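Local structure of flavin-dependent monooxygenase, oxygenase subunit HsaA (Rhodococcus sp., 2RFQ) at residues T82-V85 and S86-G90; T235-P238 and T239-S242. The protein catalyses the FMNH2-dependent ortho-hydroxylation of the steroid ring-opening product 3-HSA to the catechol 3,4-DHSA during cholesterol breakdown, as the oxygenase partner of a separate reductase. One frame throughout, in Å; residues are numbered along the deposited sequence.

Contact 1 (T82-V85 and S86-G90); sequences TGWV and SSIIG
Along helix 80-96 the carbonyls of T82, G83, W84 and V85 accept from the amides of S86, S87, I88 and I89 in turn, a regular alpha-helical i to i+4 run with N-O distances from 2.8 Å for S86 N to T82 O up to 3.2 Å for I88 N to W84 O. This helix belongs to the N-terminal helical domain of the acyl-CoA dehydrogenase fold. T82 O takes a second bond, from S86 OG at 2.8 Å. With OG beside its own backbone N (chi1 -70°), the serine hydroxyl bends back to the preceding turn and lies above the carbonyl plane, on the face opposite that approached by S86 N. Serine is apt here because it satisfies its own buried hydroxyl within the helix while remaining small enough to sit against L44 and I75 of neighbouring helices. On another side, in one of its two modelled conformers, I89 runs beside V85, near M41 of helix 38-47. W84, which probably contacts FMN as in related enzymes, swings its indole out with CG anti to the backbone N (chi1 -175°). I88 is long enough to return one turn later and cover a face of that indole. The two side chains cross, and the terminal methyl comes to rest over the ring face in a CH-pi contact: I88 CD1 lies 3.4 Å from the centroid of the five-membered ring of W84, displaced toward the rim on the pyrrole nitrogen side, with NE1 its nearest ring atom at 3.2 Å.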
ATOM      1  N   THR A  82     -27.542  -8.873  -8.467  1.00  7.93           N
ATOM      2  CA  THR A  82     -28.143 -10.198  -8.636  1.00  8.18           C
ATOM      3  C   THR A  82     -27.284 -11.255  -7.942  1.00  8.45           C
ATOM      4  O   THR A  82     -27.815 -12.140  -7.261  1.00  9.01           O
ATOM      5  CB  THR A  82     -28.350 -10.530 -10.123  1.00  9.10           C
ATOM      6  OG1 THR A  82     -29.184  -9.513 -10.702  1.00  7.79           O
ATOM      7  CG2 THR A  82     -29.093 -11.860 -10.270  1.00  8.51           C
ATOM      8  N   GLY A  83     -25.964 -11.124  -8.064  1.00  8.69           N
ATOM      9  CA  GLY A  83     -25.041 -12.066  -7.408  1.00  8.68           C
ATOM     10  C   GLY A  83     -25.149 -12.013  -5.893  1.00  8.66           C
ATOM     11  O   GLY A  83     -25.158 -13.058  -5.220  1.00  9.49           O
ATOM     12  N   TRP A  84     -25.252 -10.793  -5.367  1.00  8.05           N
ATOM     13  CA  TRP A  84     -25.397 -10.590  -3.925  1.00  8.79           C
ATOM     14  C   TRP A  84     -26.670 -11.237  -3.401  1.00  9.02           C
ATOM     15  O   TRP A  84     -26.636 -12.004  -2.423  1.00  9.49           O
ATOM     16  CB  TRP A  84     -25.427  -9.099  -3.641  1.00  9.10           C
ATOM     17  CG  TRP A  84     -25.466  -8.698  -2.183  1.00  9.28           C
ATOM     18  CD1 TRP A  84     -26.574  -8.369  -1.456  1.00 10.28           C
ATOM     19  CD2 TRP A  84     -24.337  -8.561  -1.286  1.00  9.89           C
ATOM     20  NE1 TRP A  84     -26.204  -8.012  -0.166  1.00 10.90           N
ATOM     21  CE2 TRP A  84     -24.839  -8.121  -0.047  1.00  9.55           C
ATOM     22  CE3 TRP A  84     -22.946  -8.752  -1.429  1.00  7.95           C
ATOM     23  CZ2 TRP A  84     -23.998  -7.889   1.063  1.00 10.64           C
ATOM     24  CZ3 TRP A  84     -22.108  -8.524  -0.344  1.00  8.82           C
ATOM     25  CH2 TRP A  84     -22.639  -8.093   0.888  1.00  9.51           C
ATOM     26  N   VAL A  85     -27.781 -10.926  -4.047  1.00  8.76           N
ATOM     27  CA  VAL A  85     -29.077 -11.514  -3.645  1.00  9.26           C
ATOM     28  C   VAL A  85     -29.063 -13.037  -3.790  1.00  9.13           C
ATOM     29  O   VAL A  85     -29.549 -13.756  -2.902  1.00  9.35           O
ATOM     30  CB  VAL A  85     -30.213 -10.888  -4.469  1.00  8.05           C
ATOM     31  CG1 VAL A  85     -31.538 -11.635  -4.283  1.00  9.25           C
ATOM     32  CG2 VAL A  85     -30.361  -9.413  -4.084  1.00  9.42           C
ATOM     33  N   SER A  86     -28.497 -13.525  -4.892  1.00  9.36           N
ATOM     34  CA  SER A  86     -28.481 -14.962  -5.164  1.00  9.34           C
ATOM     35  C   SER A  86     -27.726 -15.691  -4.057  1.00  9.28           C
ATOM     36  O   SER A  86     -28.165 -16.719  -3.544  1.00  8.78           O
ATOM     37  CB  SER A  86     -27.831 -15.248  -6.526  1.00  9.60           C
ATOM     38  OG  SER A  86     -28.687 -14.792  -7.589  1.00 11.01           O
ATOM     39  N   SER A  87     -26.593 -15.136  -3.672  1.00  8.64           N
ATOM     40  CA  SER A  87     -25.779 -15.772  -2.645  1.00  8.93           C
ATOM     41  C   SER A  87     -26.517 -15.878  -1.315  1.00  9.15           C
ATOM     42  O   SER A  87     -26.590 -16.957  -0.709  1.00  9.02           O
ATOM     43  CB  SER A  87     -24.513 -14.966  -2.446  1.00  8.99           C
ATOM     44  OG  SER A  87     -23.600 -15.695  -1.626  1.00  9.43           O
ATOM     45  N   ILE A  88     -27.095 -14.756  -0.870  1.00  8.83           N
ATOM     46  CA  ILE A  88     -27.717 -14.717   0.459  1.00 10.42           C
ATOM     47  C   ILE A  88     -29.004 -15.557   0.484  1.00  9.84           C
ATOM     48  O   ILE A  88     -29.197 -16.406   1.384  1.00 10.07           O
ATOM     49  CB  ILE A  88     -27.912 -13.267   0.932  1.00 11.44           C
ATOM     50  CG1 ILE A  88     -26.534 -12.616   1.080  1.00 13.41           C
ATOM     51  CG2 ILE A  88     -28.563 -13.245   2.298  1.00 13.88           C
ATOM     52  CD1 ILE A  88     -26.459 -11.101   0.766  1.00 17.11           C
ATOM     53  N   ILE A  89     -29.869 -15.362  -0.503  1.00  9.40           N
ATOM     54  CA  ILE A  89     -31.099 -16.157  -0.549  0.50  8.97           C
ATOM     55  C   ILE A  89     -30.769 -17.651  -0.715  1.00  9.19           C
ATOM     56  O   ILE A  89     -31.399 -18.498  -0.095  1.00  9.12           O
ATOM     57  CB  ILE A  89     -32.094 -15.645  -1.625  0.50  8.87           C
ATOM     58  CG1 ILE A  89     -32.492 -14.187  -1.324  0.50  9.92           C
ATOM     59  CG2 ILE A  89     -33.328 -16.528  -1.673  0.50  7.90           C
ATOM     60  CD1 ILE A  89     -33.753 -13.713  -2.019  0.50  8.76           C
ATOM     61  N   GLY A  90     -29.753 -17.958  -1.518  1.00  8.96           N
ATOM     62  CA  GLY A  90     -29.360 -19.346  -1.719  1.00  8.87           C
ATOM     63  C   GLY A  90     -28.883 -19.987  -0.419  1.00  9.02           C
ATOM     64  O   GLY A  90     -29.181 -21.148  -0.144  1.00 10.27           O
TER

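Contact 2 (T235-P238 and T239-S242); sequences TIHP and TTIS
T239 holds OG1 beside its own backbone N (chi1 -61°), which folds the hydroxyl back onto T235 O, while H237 carries its imidazole anti to the backbone N (chi1 174°), so that the far end of the ring comes back near I241. The motif is a proline kink in the long helix 233-266: P238 has no amide hydrogen, and its nitrogen makes no bond to the preceding turn. Beyond it T239 N resumes the pattern, reaching T235 O at 3.0 Å. That same oxygen receives T239 OG1 at 2.7 Å, the two donors arriving from opposite faces of the carbonyl plane. Threonine suits the site because its hydroxyl is satisfied inside the helix while the side chain packs on L297 and V301 of helix 277-309. Replacing T239 by a valine would probably take the hydroxyl donor from T235 O, leaving the amide at this position as its partner within the turn and costing the helix its extra tie beside the kink. The apolar I241 lays CG1 over one face of the H237 ring, which is also stacked with W233. Past the proline the bonding is uneven: I241 N bonds weakly to both H237 O and P238 O, whereas S242 N makes a sound bond to P238 O at 2.9 Å.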
ATOM      1  N   THR A 235     -17.775 -19.929   8.694  1.00  5.05           N
ATOM      2  CA  THR A 235     -17.298 -19.975   7.313  1.00  5.93           C
ATOM      3  C   THR A 235     -18.411 -19.771   6.262  1.00  5.99           C
ATOM      4  O   THR A 235     -18.258 -18.999   5.321  1.00  5.75           O
ATOM      5  CB  THR A 235     -16.539 -21.290   7.033  1.00  6.68           C
ATOM      6  OG1 THR A 235     -15.360 -21.318   7.846  1.00  7.47           O
ATOM      7  CG2 THR A 235     -16.118 -21.373   5.558  1.00  7.40           C
ATOM      8  N   ILE A 236     -19.513 -20.489   6.416  1.00  5.48           N
ATOM      9  CA  ILE A 236     -20.578 -20.481   5.403  1.00  5.28           C
ATOM     10  C   ILE A 236     -21.166 -19.100   5.143  1.00  5.31           C
ATOM     11  O   ILE A 236     -21.331 -18.689   3.968  1.00  6.16           O
ATOM     12  CB  ILE A 236     -21.696 -21.465   5.848  1.00  4.54           C
ATOM     13  CG1 ILE A 236     -21.153 -22.910   5.760  1.00  5.45           C
ATOM     14  CG2 ILE A 236     -23.001 -21.250   5.042  1.00  4.62           C
ATOM     15  CD1 ILE A 236     -21.058 -23.478   4.295  1.00  7.59           C
ATOM     16  N   HIS A 237     -21.524 -18.394   6.216  1.00  5.55           N
ATOM     17  CA  HIS A 237     -22.227 -17.108   6.007  1.00  6.39           C
ATOM     18  C   HIS A 237     -21.245 -16.035   5.531  1.00  6.17           C
ATOM     19  O   HIS A 237     -21.477 -15.410   4.486  1.00  5.78           O
ATOM     20  CB  HIS A 237     -23.031 -16.721   7.239  1.00  7.74           C
ATOM     21  CG  HIS A 237     -23.652 -15.362   7.159  1.00 12.11           C
ATOM     22  ND1 HIS A 237     -24.470 -14.976   6.117  1.00 17.75           N
ATOM     23  CD2 HIS A 237     -23.557 -14.294   7.985  1.00 14.53           C
ATOM     24  CE1 HIS A 237     -24.860 -13.726   6.310  1.00 15.83           C
ATOM     25  NE2 HIS A 237     -24.315 -13.290   7.433  1.00 17.06           N
ATOM     26  N   PRO A 238     -20.122 -15.841   6.250  1.00  6.01           N
ATOM     27  CA  PRO A 238     -19.194 -14.835   5.702  1.00  6.14           C
ATOM     28  C   PRO A 238     -18.689 -15.125   4.268  1.00  6.95           C
ATOM     29  O   PRO A 238     -18.502 -14.193   3.476  1.00  6.95           O
ATOM     30  CB  PRO A 238     -18.044 -14.821   6.721  1.00  6.31           C
ATOM     31  CG  PRO A 238     -18.735 -15.201   8.019  1.00  6.35           C
ATOM     32  CD  PRO A 238     -19.663 -16.334   7.562  1.00  6.03           C
ATOM     33  N   THR A 239     -18.484 -16.392   3.922  1.00  6.08           N
ATOM     34  CA  THR A 239     -18.069 -16.711   2.535  1.00  5.83           C
ATOM     35  C   THR A 239     -19.197 -16.338   1.540  1.00  5.87           C
ATOM     36  O   THR A 239     -18.922 -15.879   0.421  1.00  6.94           O
ATOM     37  CB  THR A 239     -17.654 -18.187   2.407  1.00  6.44           C
ATOM     38  OG1 THR A 239     -16.537 -18.420   3.279  1.00  6.23           O
ATOM     39  CG2 THR A 239     -17.231 -18.539   0.948  1.00  6.04           C
ATOM     40  N   THR A 240     -20.454 -16.489   1.973  1.00  6.05           N
ATOM     41  CA  THR A 240     -21.606 -16.048   1.140  1.00  6.58           C
ATOM     42  C   THR A 240     -21.607 -14.532   0.865  1.00  6.79           C
ATOM     43  O   THR A 240     -22.137 -14.069  -0.144  1.00  7.12           O
ATOM     44  CB  THR A 240     -22.955 -16.587   1.656  1.00  7.43           C
ATOM     45  OG1 THR A 240     -23.525 -17.451   0.643  1.00  8.86           O
ATOM     46  CG2 THR A 240     -23.950 -15.478   1.912  1.00  7.69           C
ATOM     47  N   ILE A 241     -20.958 -13.778   1.753  1.00  6.71           N
ATOM     48  CA  ILE A 241     -20.790 -12.348   1.625  1.00  7.44           C
ATOM     49  C   ILE A 241     -19.560 -11.984   0.785  1.00  7.61           C
ATOM     50  O   ILE A 241     -19.597 -11.017   0.013  1.00 10.47           O
ATOM     51  CB  ILE A 241     -20.717 -11.713   3.064  1.00  8.23           C
ATOM     52  CG1 ILE A 241     -22.018 -11.988   3.820  1.00 10.00           C
ATOM     53  CG2 ILE A 241     -20.249 -10.235   3.024  1.00  8.95           C
ATOM     54  CD1 ILE A 241     -23.310 -11.570   3.050  1.00  9.55           C
ATOM     55  N   SER A 242     -18.478 -12.735   0.919  1.00  7.03           N
ATOM     56  CA  SER A 242     -17.281 -12.425   0.124  1.00  6.46           C
ATOM     57  C   SER A 242     -17.379 -12.940  -1.314  1.00  6.84           C
ATOM     58  O   SER A 242     -16.898 -12.287  -2.241  1.00  6.52           O
ATOM     59  CB  SER A 242     -15.997 -12.989   0.778  1.00  7.11           C
ATOM     60  OG  SER A 242     -15.775 -12.363   2.032  1.00  9.23           O
TER

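Overall arrangement
Contacts 1 and 2 lie on two packed helices, 80-96 and 233-266, with their centres 11 Å apart, and so join the N-terminal helical domain to the C-terminal one. A probable hydrogen bond bridges them, S87 OG to T240 O at 2.6 Å, and beside it I88 CG1 meets T240 CG2 at 3.9 Å. Further along, I88 CD1 and I241 CD1 touch, and W84 CZ3 packs 3.6 Å from I241 O. This seam borders the probable FMN site: the side chains of W84 and S143 approach to about 3 Å, and those of H237 and Y120, and of I241 and H368, to about 4 Å.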